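Local coordinates for DNA replication and repair protein RecF (Caldanaerobacter subterraneus subsp. tengcongensis, PDB 5Z67) that is thought to act in DNA replication and repair as an ATP-binding, single-stranded-DNA-binding recombination mediator of the RecFOR pathway, at residues N12-K17 against N34-S39; I45-M50 against E68-R73; N28-L33 against C354-Y359. All blocks are in the same frame, centred on the assembly; numbering follows the deposited sequence.

Interaction 1 (N12-K17 against N34-S39); sequences NFRNLK and NAQGKS
Arg-14 and Gln-36 meet at about a right angle, guanidinium and amide planes 78° apart, with Arg-14 NE 3.4 Å from Gln-36 NE2. Both atoms are donors, and a water reconciles them: it accepts from Gln-36 NE2 at 2.8 Å and, at the longer distance of 3.3 Å, from Arg-14 NE, lying in the guanidinium plane at its edge. Beside this pair, Asn-15 runs alongside Gln-36 head to tail, bringing its CB 3.6 Å from Gln-36 OE1. Leu-16 supplies the apolar element, its CD1 resting 3.6 Å from the carbonyl O of Gly-37.

The loop 12-17 owes its shape to a type II' turn from Phe-13 to Leu-16, closed by the bond from Leu-16 N to Phe-13 O (2.9 Å). This turn presents Arg-14 and Asn-15 to the helix start. Bends at chi2 and chi3 fold the arginine chain, and its NH1 forms a salt bridge with Glu-43 further along helix 35-50; Lys-64 grips the carbonyls of Arg-14 and Leu-16.

Residues 34-39 are part of the predicted ATP site, whose strand-loop-helix form fits a Walker A P-loop. The contact joins a neighbouring turn to it largely by a water bridge and van der Waals touches, Glu-43 probably compensating the arginine's charge.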
loop_
_atom_site.group_PDB
_atom_site.type_symbol
_atom_site.label_atom_id
_atom_site.label_comp_id
_atom_site.label_asym_id
_atom_site.label_seq_id
_atom_site.Cartn_x
_atom_site.Cartn_y
_atom_site.Cartn_z
ATOM N N ASN A 12 -9.492 -5.761 -22.059
ATOM C CA ASN A 12 -8.973 -7.077 -21.733
ATOM C C ASN A 12 -8.566 -7.189 -20.256
ATOM O O ASN A 12 -7.713 -8.005 -19.888
ATOM C CB ASN A 12 -7.775 -7.415 -22.640
ATOM C CG ASN A 12 -8.198 -7.806 -24.055
ATOM O OD1 ASN A 12 -9.354 -8.134 -24.287
ATOM N ND2 ASN A 12 -7.256 -7.788 -24.996
ATOM N N PHE A 13 -9.162 -6.363 -19.410
ATOM C CA PHE A 13 -8.776 -6.375 -18.016
ATOM C C PHE A 13 -9.661 -7.343 -17.242
ATOM O O PHE A 13 -10.870 -7.123 -17.094
ATOM C CB PHE A 13 -8.834 -4.962 -17.407
ATOM C CG PHE A 13 -8.199 -4.875 -16.052
ATOM C CD1 PHE A 13 -6.856 -4.576 -15.927
ATOM C CD2 PHE A 13 -8.937 -5.153 -14.904
ATOM C CE1 PHE A 13 -6.247 -4.515 -14.668
ATOM C CE2 PHE A 13 -8.354 -5.082 -13.655
ATOM C CZ PHE A 13 -6.999 -4.766 -13.534
ATOM N N ARG A 14 -9.032 -8.423 -16.776
ATOM C CA ARG A 14 -9.688 -9.493 -16.030
ATOM C C ARG A 14 -10.967 -9.922 -16.729
ATOM O O ARG A 14 -10.892 -10.402 -17.852
ATOM C CB ARG A 14 -9.953 -9.056 -14.591
ATOM C CG ARG A 14 -8.708 -8.485 -13.941
ATOM C CD ARG A 14 -8.510 -8.927 -12.506
ATOM N NE ARG A 14 -8.202 -10.329 -12.378
ATOM C CZ ARG A 14 -7.379 -10.864 -11.470
ATOM N NH1 ARG A 14 -6.719 -10.115 -10.592
ATOM N NH2 ARG A 14 -7.216 -12.177 -11.450
ATOM N N ASN A 15 -12.118 -9.740 -16.084
ATOM C CA ASN A 15 -13.397 -10.121 -16.686
ATOM C C ASN A 15 -14.257 -8.928 -17.130
ATOM O O ASN A 15 -15.403 -9.096 -17.544
ATOM C CB ASN A 15 -14.205 -10.985 -15.720
ATOM C CG ASN A 15 -15.039 -10.157 -14.768
ATOM O OD1 ASN A 15 -16.239 -10.390 -14.602
ATOM N ND2 ASN A 15 -14.413 -9.160 -14.158
ATOM N N LEU A 16 -13.715 -7.729 -17.036
ATOM C CA LEU A 16 -14.434 -6.546 -17.509
ATOM C C LEU A 16 -14.464 -6.495 -19.035
ATOM O O LEU A 16 -13.420 -6.630 -19.682
ATOM C CB LEU A 16 -13.772 -5.275 -16.980
ATOM C CG LEU A 16 -13.967 -4.789 -15.543
ATOM C CD1 LEU A 16 -14.345 -5.854 -14.545
ATOM C CD2 LEU A 16 -12.748 -3.983 -15.094
ATOM N N LYS A 17 -15.637 -6.285 -19.624
ATOM C CA LYS A 17 -15.691 -6.064 -21.061
ATOM C C LYS A 17 -14.944 -4.782 -21.423
ATOM O O LYS A 17 -14.695 -3.937 -20.576
ATOM C CB LYS A 17 -17.136 -6.007 -21.551
ATOM C CG LYS A 17 -17.926 -7.276 -21.233
ATOM C CD LYS A 17 -17.240 -8.541 -21.750
ATOM C CE LYS A 17 -18.201 -9.733 -21.797
ATOM N NZ LYS A 17 -18.822 -9.991 -20.471
ATOM N N ASN A 34 -21.811 -10.061 -8.725
ATOM C CA ASN A 34 -20.536 -10.734 -8.940
ATOM C C ASN A 34 -19.433 -10.246 -7.989
ATOM O O ASN A 34 -19.358 -9.059 -7.675
ATOM C CB ASN A 34 -20.082 -10.553 -10.390
ATOM C CG ASN A 34 -18.892 -11.421 -10.735
ATOM O OD1 ASN A 34 -18.609 -12.403 -10.052
ATOM N ND2 ASN A 34 -18.190 -11.064 -11.796
ATOM N N ALA A 35 -18.574 -11.166 -7.552
ATOM C CA ALA A 35 -17.417 -10.827 -6.722
ATOM C C ALA A 35 -16.309 -10.151 -7.529
ATOM O O ALA A 35 -15.973 -8.989 -7.272
ATOM C CB ALA A 35 -16.876 -12.080 -6.032
ATOM N N GLN A 36 -15.759 -10.890 -8.499
ATOM C CA GLN A 36 -14.675 -10.401 -9.350
ATOM C C GLN A 36 -15.055 -9.060 -9.973
ATOM O O GLN A 36 -14.330 -8.098 -9.800
ATOM C CB GLN A 36 -14.309 -11.413 -10.462
ATOM C CG GLN A 36 -12.904 -12.065 -10.321
ATOM C CD GLN A 36 -12.168 -12.292 -11.654
ATOM O OE1 GLN A 36 -12.783 -12.446 -12.717
ATOM N NE2 GLN A 36 -10.840 -12.316 -11.587
ATOM N N GLY A 37 -16.199 -9.005 -10.664
ATOM C CA GLY A 37 -16.643 -7.821 -11.395
ATOM C C GLY A 37 -16.392 -6.491 -10.702
ATOM O O GLY A 37 -15.655 -5.653 -11.218
ATOM N N LYS A 38 -16.985 -6.321 -9.519
ATOM C CA LYS A 38 -16.859 -5.097 -8.718
ATOM C C LYS A 38 -15.442 -4.809 -8.274
ATOM O O LYS A 38 -14.946 -3.685 -8.407
ATOM C CB LYS A 38 -17.707 -5.172 -7.449
ATOM C CG LYS A 38 -19.167 -5.390 -7.633
ATOM C CD LYS A 38 -19.801 -5.499 -6.257
ATOM C CE LYS A 38 -20.596 -6.760 -6.129
ATOM N NZ LYS A 38 -20.337 -7.550 -4.908
ATOM N N SER A 39 -14.791 -5.803 -7.684
ATOM C CA SER A 39 -13.478 -5.499 -7.158
ATOM C C SER A 39 -12.453 -5.447 -8.295
ATOM O O SER A 39 -11.426 -4.782 -8.162
ATOM C CB SER A 39 -13.082 -6.484 -6.056
ATOM O OG SER A 39 -12.935 -7.783 -6.567
HETATM O O HOH W 1 -9.347 -12.958 -13.918
#

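Interaction 2 (I45-M50 against E68-R73); sequences IRLLSM and EYFYVR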
loop_
_atom_site.group_PDB
_atom_site.type_symbol
_atom_site.label_atom_id
_atom_site.label_comp_id
_atom_site.label_asym_id
_atom_site.label_seq_id
_atom_site.Cartn_x
_atom_site.Cartn_y
_atom_site.Cartn_z
ATOM N N ILE A 45 -8.573 0.626 -11.174
ATOM C CA ILE A 45 -8.362 1.983 -10.688
ATOM C C ILE A 45 -7.098 2.050 -9.808
ATOM O O ILE A 45 -6.227 2.896 -10.005
ATOM C CB ILE A 45 -9.584 2.481 -9.912
ATOM C CG1 ILE A 45 -10.792 2.608 -10.859
ATOM C CG2 ILE A 45 -9.256 3.803 -9.201
ATOM C CD1 ILE A 45 -12.159 2.624 -10.125
ATOM N N ARG A 46 -6.997 1.130 -8.856
ATOM C CA ARG A 46 -5.879 1.127 -7.927
ATOM C C ARG A 46 -4.556 0.903 -8.668
ATOM O O ARG A 46 -3.499 1.371 -8.231
ATOM C CB ARG A 46 -6.111 0.053 -6.868
ATOM C CG ARG A 46 -5.021 -0.105 -5.835
ATOM C CD ARG A 46 -4.750 1.152 -5.034
ATOM N NE ARG A 46 -3.728 0.875 -4.031
ATOM C CZ ARG A 46 -3.172 1.775 -3.235
ATOM N NH1 ARG A 46 -3.516 3.050 -3.332
ATOM N NH2 ARG A 46 -2.241 1.397 -2.357
ATOM N N LEU A 47 -4.619 0.185 -9.788
ATOM C CA LEU A 47 -3.438 -0.051 -10.619
ATOM C C LEU A 47 -2.823 1.270 -11.118
ATOM O O LEU A 47 -1.613 1.399 -11.228
ATOM C CB LEU A 47 -3.796 -0.933 -11.803
ATOM C CG LEU A 47 -2.713 -1.307 -12.817
ATOM C CD1 LEU A 47 -1.815 -2.359 -12.242
ATOM C CD2 LEU A 47 -3.377 -1.790 -14.109
ATOM N N LEU A 48 -3.662 2.252 -11.427
ATOM C CA LEU A 48 -3.159 3.535 -11.915
ATOM C C LEU A 48 -2.387 4.312 -10.844
ATOM O O LEU A 48 -1.629 5.226 -11.157
ATOM C CB LEU A 48 -4.316 4.377 -12.436
ATOM C CG LEU A 48 -4.725 4.320 -13.909
ATOM C CD1 LEU A 48 -4.206 3.132 -14.703
ATOM C CD2 LEU A 48 -6.208 4.438 -14.004
ATOM N N SER A 49 -2.576 3.941 -9.585
ATOM C CA SER A 49 -1.832 4.538 -8.477
ATOM C C SER A 49 -0.525 3.845 -8.184
ATOM O O SER A 49 0.462 4.487 -7.825
ATOM C CB SER A 49 -2.665 4.515 -7.181
ATOM O OG SER A 49 -3.752 5.416 -7.250
ATOM N N MET A 50 -0.543 2.523 -8.286
ATOM C CA MET A 50 0.495 1.706 -7.702
ATOM C C MET A 50 1.355 0.974 -8.722
ATOM O O MET A 50 2.463 0.516 -8.407
ATOM C CB MET A 50 -0.135 0.673 -6.746
ATOM C CG MET A 50 -0.777 1.280 -5.502
ATOM S SD MET A 50 0.284 2.481 -4.627
ATOM C CE MET A 50 1.533 1.455 -3.837
ATOM N N GLU A 68 -3.695 -11.564 -25.347
ATOM C CA GLU A 68 -2.250 -11.339 -25.314
ATOM C C GLU A 68 -1.855 -10.045 -24.585
ATOM O O GLU A 68 -0.667 -9.782 -24.389
ATOM C CB GLU A 68 -1.672 -11.348 -26.741
ATOM C CG GLU A 68 -2.648 -10.885 -27.831
ATOM C CD GLU A 68 -1.968 -10.454 -29.135
ATOM O OE1 GLU A 68 -0.721 -10.361 -29.163
ATOM O OE2 GLU A 68 -2.684 -10.200 -30.131
ATOM N N TYR A 69 -2.836 -9.250 -24.161
ATOM C CA TYR A 69 -2.520 -8.015 -23.457
ATOM C C TYR A 69 -3.701 -7.537 -22.628
ATOM O O TYR A 69 -4.831 -7.981 -22.842
ATOM C CB TYR A 69 -2.119 -6.901 -24.445
ATOM C CG TYR A 69 -3.304 -6.384 -25.233
ATOM C CD1 TYR A 69 -3.745 -7.034 -26.382
ATOM C CD2 TYR A 69 -4.011 -5.261 -24.803
ATOM C CE1 TYR A 69 -4.866 -6.557 -27.098
ATOM C CE2 TYR A 69 -5.114 -4.797 -25.493
ATOM C CZ TYR A 69 -5.542 -5.441 -26.642
ATOM O OH TYR A 69 -6.648 -4.938 -27.312
ATOM N N PHE A 70 -3.432 -6.622 -21.696
ATOM C CA PHE A 70 -4.475 -5.744 -21.174
ATOM C C PHE A 70 -3.988 -4.302 -21.195
ATOM O O PHE A 70 -2.797 -4.039 -21.357
ATOM C CB PHE A 70 -4.928 -6.151 -19.758
ATOM C CG PHE A 70 -3.980 -5.747 -18.644
ATOM C CD1 PHE A 70 -3.978 -4.444 -18.132
ATOM C CD2 PHE A 70 -3.144 -6.692 -18.058
ATOM C CE1 PHE A 70 -3.108 -4.086 -17.086
ATOM C CE2 PHE A 70 -2.266 -6.337 -17.009
ATOM C CZ PHE A 70 -2.261 -5.042 -16.524
ATOM N N TYR A 71 -4.923 -3.377 -21.010
ATOM C CA TYR A 71 -4.633 -1.962 -21.136
ATOM C C TYR A 71 -5.643 -1.160 -20.330
ATOM O O TYR A 71 -6.846 -1.393 -20.427
ATOM C CB TYR A 71 -4.653 -1.541 -22.615
ATOM C CG TYR A 71 -4.494 -0.044 -22.840
ATOM C CD1 TYR A 71 -3.237 0.571 -22.850
ATOM C CD2 TYR A 71 -5.602 0.745 -23.057
ATOM C CE1 TYR A 71 -3.119 1.949 -23.075
ATOM C CE2 TYR A 71 -5.499 2.091 -23.281
ATOM C CZ TYR A 71 -4.268 2.697 -23.296
ATOM O OH TYR A 71 -4.238 4.061 -23.520
ATOM N N VAL A 72 -5.141 -0.245 -19.508
ATOM C CA VAL A 72 -5.986 0.616 -18.701
ATOM C C VAL A 72 -5.562 2.055 -18.869
ATOM O O VAL A 72 -4.377 2.334 -18.769
ATOM C CB VAL A 72 -5.905 0.271 -17.210
ATOM C CG1 VAL A 72 -6.790 1.247 -16.400
ATOM C CG2 VAL A 72 -6.315 -1.164 -16.997
ATOM N N ARG A 73 -6.507 2.961 -19.110
ATOM C CA ARG A 73 -6.194 4.395 -19.238
ATOM C C ARG A 73 -7.122 5.177 -18.315
ATOM O O ARG A 73 -8.339 5.041 -18.407
ATOM C CB ARG A 73 -6.364 4.880 -20.702
ATOM C CG ARG A 73 -6.157 6.394 -20.941
ATOM C CD ARG A 73 -6.989 6.935 -22.146
ATOM N NE ARG A 73 -6.926 6.071 -23.321
ATOM C CZ ARG A 73 -7.969 5.699 -24.065
ATOM N NH1 ARG A 73 -9.195 6.112 -23.783
ATOM N NH2 ARG A 73 -7.784 4.905 -25.109
#
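Leu-47 and Leu-48 are the two bumps that helix 45-50 pushes against strand 69-73, and Val-72 is the knuckle on which both bear. The branches of the valine are shared out: CG1 sits 3.6 Å from Leu-48 CD1, with Leu-48 CD2 a little further off at 4.0 Å, while CG2 lies 4.2 Å from Leu-47 CD2. With its CG anti to the backbone N (chi1 180°), Leu-47 reaches outward from the helix, and CD2 enters the shallow hollow between Val-72 and Phe-70. There it lies 3.8 Å from Phe-70 CE1, the leucine methyl meeting the ring obliquely as the two side chains reach toward each other. The fit is wholly apolar, with no hydrogen bond between helix and strand.

Other residues extend the hollow. Phe-88 of the adjoining strand 81-91 touches both Leu-47 and Phe-70, Ile-86 of that strand supports Leu-48, and Phe-13 meets the Phe-70 ring edge to face.

The axes of the two short segments approach to 8.9 Å and cross at -81°, so the helix runs nearly perpendicular to the strand and meets it through two successive residues. Such a layer of helix laid across an antiparallel sheet, here the helix that follows the P-loop, fits the ATPase head of the RecF/RecN/SMC family.

Interaction 3 (N28-L33 against C354-Y359); sequences NLIYGL and CCFKIY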
loop_
_atom_site.group_PDB
_atom_site.type_symbol
_atom_site.label_atom_id
_atom_site.label_comp_id
_atom_site.label_asym_id
_atom_site.label_seq_id
_atom_site.Cartn_x
_atom_site.Cartn_y
_atom_site.Cartn_z
ATOM N N ASN A 28 -19.382 7.177 -5.665
ATOM C CA ASN A 28 -19.770 6.373 -6.814
ATOM C C ASN A 28 -20.088 4.974 -6.325
ATOM O O ASN A 28 -19.181 4.209 -5.969
ATOM C CB ASN A 28 -18.675 6.343 -7.872
ATOM C CG ASN A 28 -18.455 7.691 -8.512
ATOM O OD1 ASN A 28 -18.941 7.935 -9.620
ATOM N ND2 ASN A 28 -17.711 8.581 -7.828
ATOM N N LEU A 29 -21.379 4.669 -6.265
ATOM C CA LEU A 29 -21.848 3.385 -5.785
ATOM C C LEU A 29 -21.792 2.391 -6.928
ATOM O O LEU A 29 -22.452 2.581 -7.956
ATOM C CB LEU A 29 -23.264 3.520 -5.230
ATOM C CG LEU A 29 -23.923 2.420 -4.395
ATOM C CD1 LEU A 29 -24.492 1.270 -5.241
ATOM C CD2 LEU A 29 -22.974 1.891 -3.329
ATOM N N ILE A 30 -20.991 1.346 -6.774
ATOM C CA ILE A 30 -20.984 0.273 -7.751
ATOM C C ILE A 30 -21.568 -0.982 -7.142
ATOM O O ILE A 30 -20.972 -1.587 -6.249
ATOM C CB ILE A 30 -19.571 -0.026 -8.279
ATOM C CG1 ILE A 30 -18.997 1.208 -8.987
ATOM C CG2 ILE A 30 -19.593 -1.236 -9.200
ATOM C CD1 ILE A 30 -17.923 1.845 -8.190
ATOM N N TYR A 31 -22.744 -1.380 -7.608
ATOM C CA TYR A 31 -23.372 -2.557 -7.028
ATOM C C TYR A 31 -23.563 -3.643 -8.072
ATOM O O TYR A 31 -23.629 -3.373 -9.271
ATOM C CB TYR A 31 -24.704 -2.192 -6.359
ATOM C CG TYR A 31 -25.896 -2.165 -7.276
ATOM C CD1 TYR A 31 -26.132 -1.082 -8.110
ATOM C CD2 TYR A 31 -26.800 -3.223 -7.297
ATOM C CE1 TYR A 31 -27.231 -1.048 -8.944
ATOM C CE2 TYR A 31 -27.907 -3.204 -8.129
ATOM C CZ TYR A 31 -28.117 -2.116 -8.950
ATOM O OH TYR A 31 -29.210 -2.096 -9.782
ATOM N N GLY A 32 -23.634 -4.879 -7.603
ATOM C CA GLY A 32 -23.795 -6.020 -8.480
ATOM C C GLY A 32 -23.711 -7.288 -7.659
ATOM O O GLY A 32 -23.446 -7.240 -6.449
ATOM N N LEU A 33 -23.945 -8.427 -8.308
ATOM C CA LEU A 33 -23.944 -9.708 -7.606
ATOM C C LEU A 33 -22.643 -10.486 -7.784
ATOM O O LEU A 33 -22.389 -11.448 -7.074
ATOM C CB LEU A 33 -25.128 -10.547 -8.063
ATOM C CG LEU A 33 -26.392 -10.163 -7.288
ATOM C CD1 LEU A 33 -27.628 -10.816 -7.878
ATOM C CD2 LEU A 33 -26.242 -10.510 -5.808
ATOM N N CYS A 354 -23.731 8.934 -7.545
ATOM C CA CYS A 354 -23.974 8.208 -8.785
ATOM C C CYS A 354 -24.033 6.744 -8.446
ATOM O O CYS A 354 -23.254 6.245 -7.617
ATOM C CB CYS A 354 -22.868 8.425 -9.814
ATOM S SG CYS A 354 -23.030 9.913 -10.786
ATOM N N CYS A 355 -24.928 6.042 -9.110
ATOM C CA CYS A 355 -25.028 4.618 -8.908
ATOM C C CYS A 355 -24.764 3.874 -10.219
ATOM O O CYS A 355 -25.259 4.276 -11.281
ATOM C CB CYS A 355 -26.408 4.280 -8.333
ATOM S SG CYS A 355 -26.804 2.526 -8.353
ATOM N N PHE A 356 -23.977 2.804 -10.134
ATOM C CA PHE A 356 -23.642 1.953 -11.282
ATOM C C PHE A 356 -23.972 0.502 -11.000
ATOM O O PHE A 356 -23.700 -0.008 -9.903
ATOM C CB PHE A 356 -22.155 2.024 -11.635
ATOM C CG PHE A 356 -21.676 3.382 -11.986
ATOM C CD1 PHE A 356 -21.296 4.273 -10.998
ATOM C CD2 PHE A 356 -21.592 3.773 -13.305
ATOM C CE1 PHE A 356 -20.839 5.527 -11.317
ATOM C CE2 PHE A 356 -21.136 5.037 -13.630
ATOM C CZ PHE A 356 -20.757 5.914 -12.628
ATOM N N LYS A 357 -24.516 -0.171 -12.000
ATOM C CA LYS A 357 -24.802 -1.589 -11.888
ATOM C C LYS A 357 -23.811 -2.320 -12.754
ATOM O O LYS A 357 -23.615 -1.969 -13.917
ATOM C CB LYS A 357 -26.233 -1.918 -12.337
ATOM C CG LYS A 357 -26.587 -3.389 -12.231
ATOM C CD LYS A 357 -27.666 -3.778 -13.244
ATOM C CE LYS A 357 -28.684 -4.751 -12.654
ATOM N NZ LYS A 357 -28.024 -5.960 -12.088
ATOM N N ILE A 358 -23.180 -3.340 -12.205
ATOM C CA ILE A 358 -22.270 -4.123 -13.013
ATOM C C ILE A 358 -22.834 -5.541 -13.157
ATOM O O ILE A 358 -23.275 -6.148 -12.190
ATOM C CB ILE A 358 -20.854 -4.087 -12.402
ATOM C CG1 ILE A 358 -19.826 -4.799 -13.272
ATOM C CG2 ILE A 358 -20.842 -4.646 -10.987
ATOM C CD1 ILE A 358 -18.383 -4.556 -12.745
ATOM N N TYR A 359 -22.902 -6.036 -14.384
ATOM C CA TYR A 359 -23.337 -7.406 -14.611
ATOM C C TYR A 359 -22.667 -7.906 -15.867
ATOM O O TYR A 359 -22.607 -7.167 -16.856
ATOM C CB TYR A 359 -24.856 -7.498 -14.755
ATOM C CG TYR A 359 -25.371 -8.837 -15.258
ATOM C CD1 TYR A 359 -25.476 -9.938 -14.402
ATOM C CD2 TYR A 359 -25.757 -9.003 -16.584
ATOM C CE1 TYR A 359 -25.954 -11.174 -14.858
ATOM C CE2 TYR A 359 -26.242 -10.232 -17.054
ATOM C CZ TYR A 359 -26.335 -11.310 -16.182
ATOM O OH TYR A 359 -26.801 -12.524 -16.642
#
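Tyr-31 reaches over to Cys-355 and Lys-357 of the neighbouring strand, its ring oblique to both, with CE1 3.6 Å from Cys-355 SG in a sulfur-aromatic contact. Its CG stands between the backbone N and the carbonyl carbon (chi1 85°), a torsion that swings the ring across to the other strand. The CB and CG of Lys-357 continue the strip along CE1, CZ and OH. Were Tyr-31 replaced by an alanine, Cys-355 SG and the lysine methylenes would probably lose their aromatic neighbour, with a gap left on this partly exposed face.

Behind these side chains the two backbones run parallel and in register, stitched by Leu-29 N to Cys-354 O (2.8 Å), Phe-356 N to Leu-29 O (2.7 Å), Tyr-31 N to Phe-356 O (2.8 Å) and Ile-358 N to Tyr-31 O (3.0 Å). Strand 27-31 leads straight into the predicted ATP-binding P-loop, and this pairing sets it beside strand 354-359 in the mixed sheet of the P-loop NTPase fold, with strand 340-344 on its other flank.

By contrast, the face carrying Asn-28, Ile-30 and Phe-356 is buried. The asparagine amide and the phenylalanine ring lie side by side, planes 24° apart, with Asn-28 OD1 3.5 Å from Phe-356 CE1 near the ring plane, while Asn-28 ND2 donates to Cys-24 O. Cys-354 shares that face, disulfide-bonded to Cys-24. Further along, Ile-30 CG2 meets Ile-358 CG2 at 4.0 Å.

From the N terminus, strand 4-11 runs into the loop 12-17; strands 19-22 and 27-31, the P-loop and helix 35-50 follow. Interaction 1 closes a short loop of 16 residues, between 12-17 and 34-39. Interaction 2 follows in series on the same helix, closing a loop of 17 residues with 68-73. Interaction 3 spans nearly the whole chain, bringing 354-359 back to 28-33; it encloses interaction 2 and crosses interaction 1. Phe-13 joins the first two contacts by packing on Phe-70 and Val-72, while Lys-38 and Gly-37 O touch the strand pair of interaction 3. Helix 35-50 thus lies between the antiparallel sheet and the mixed sheet.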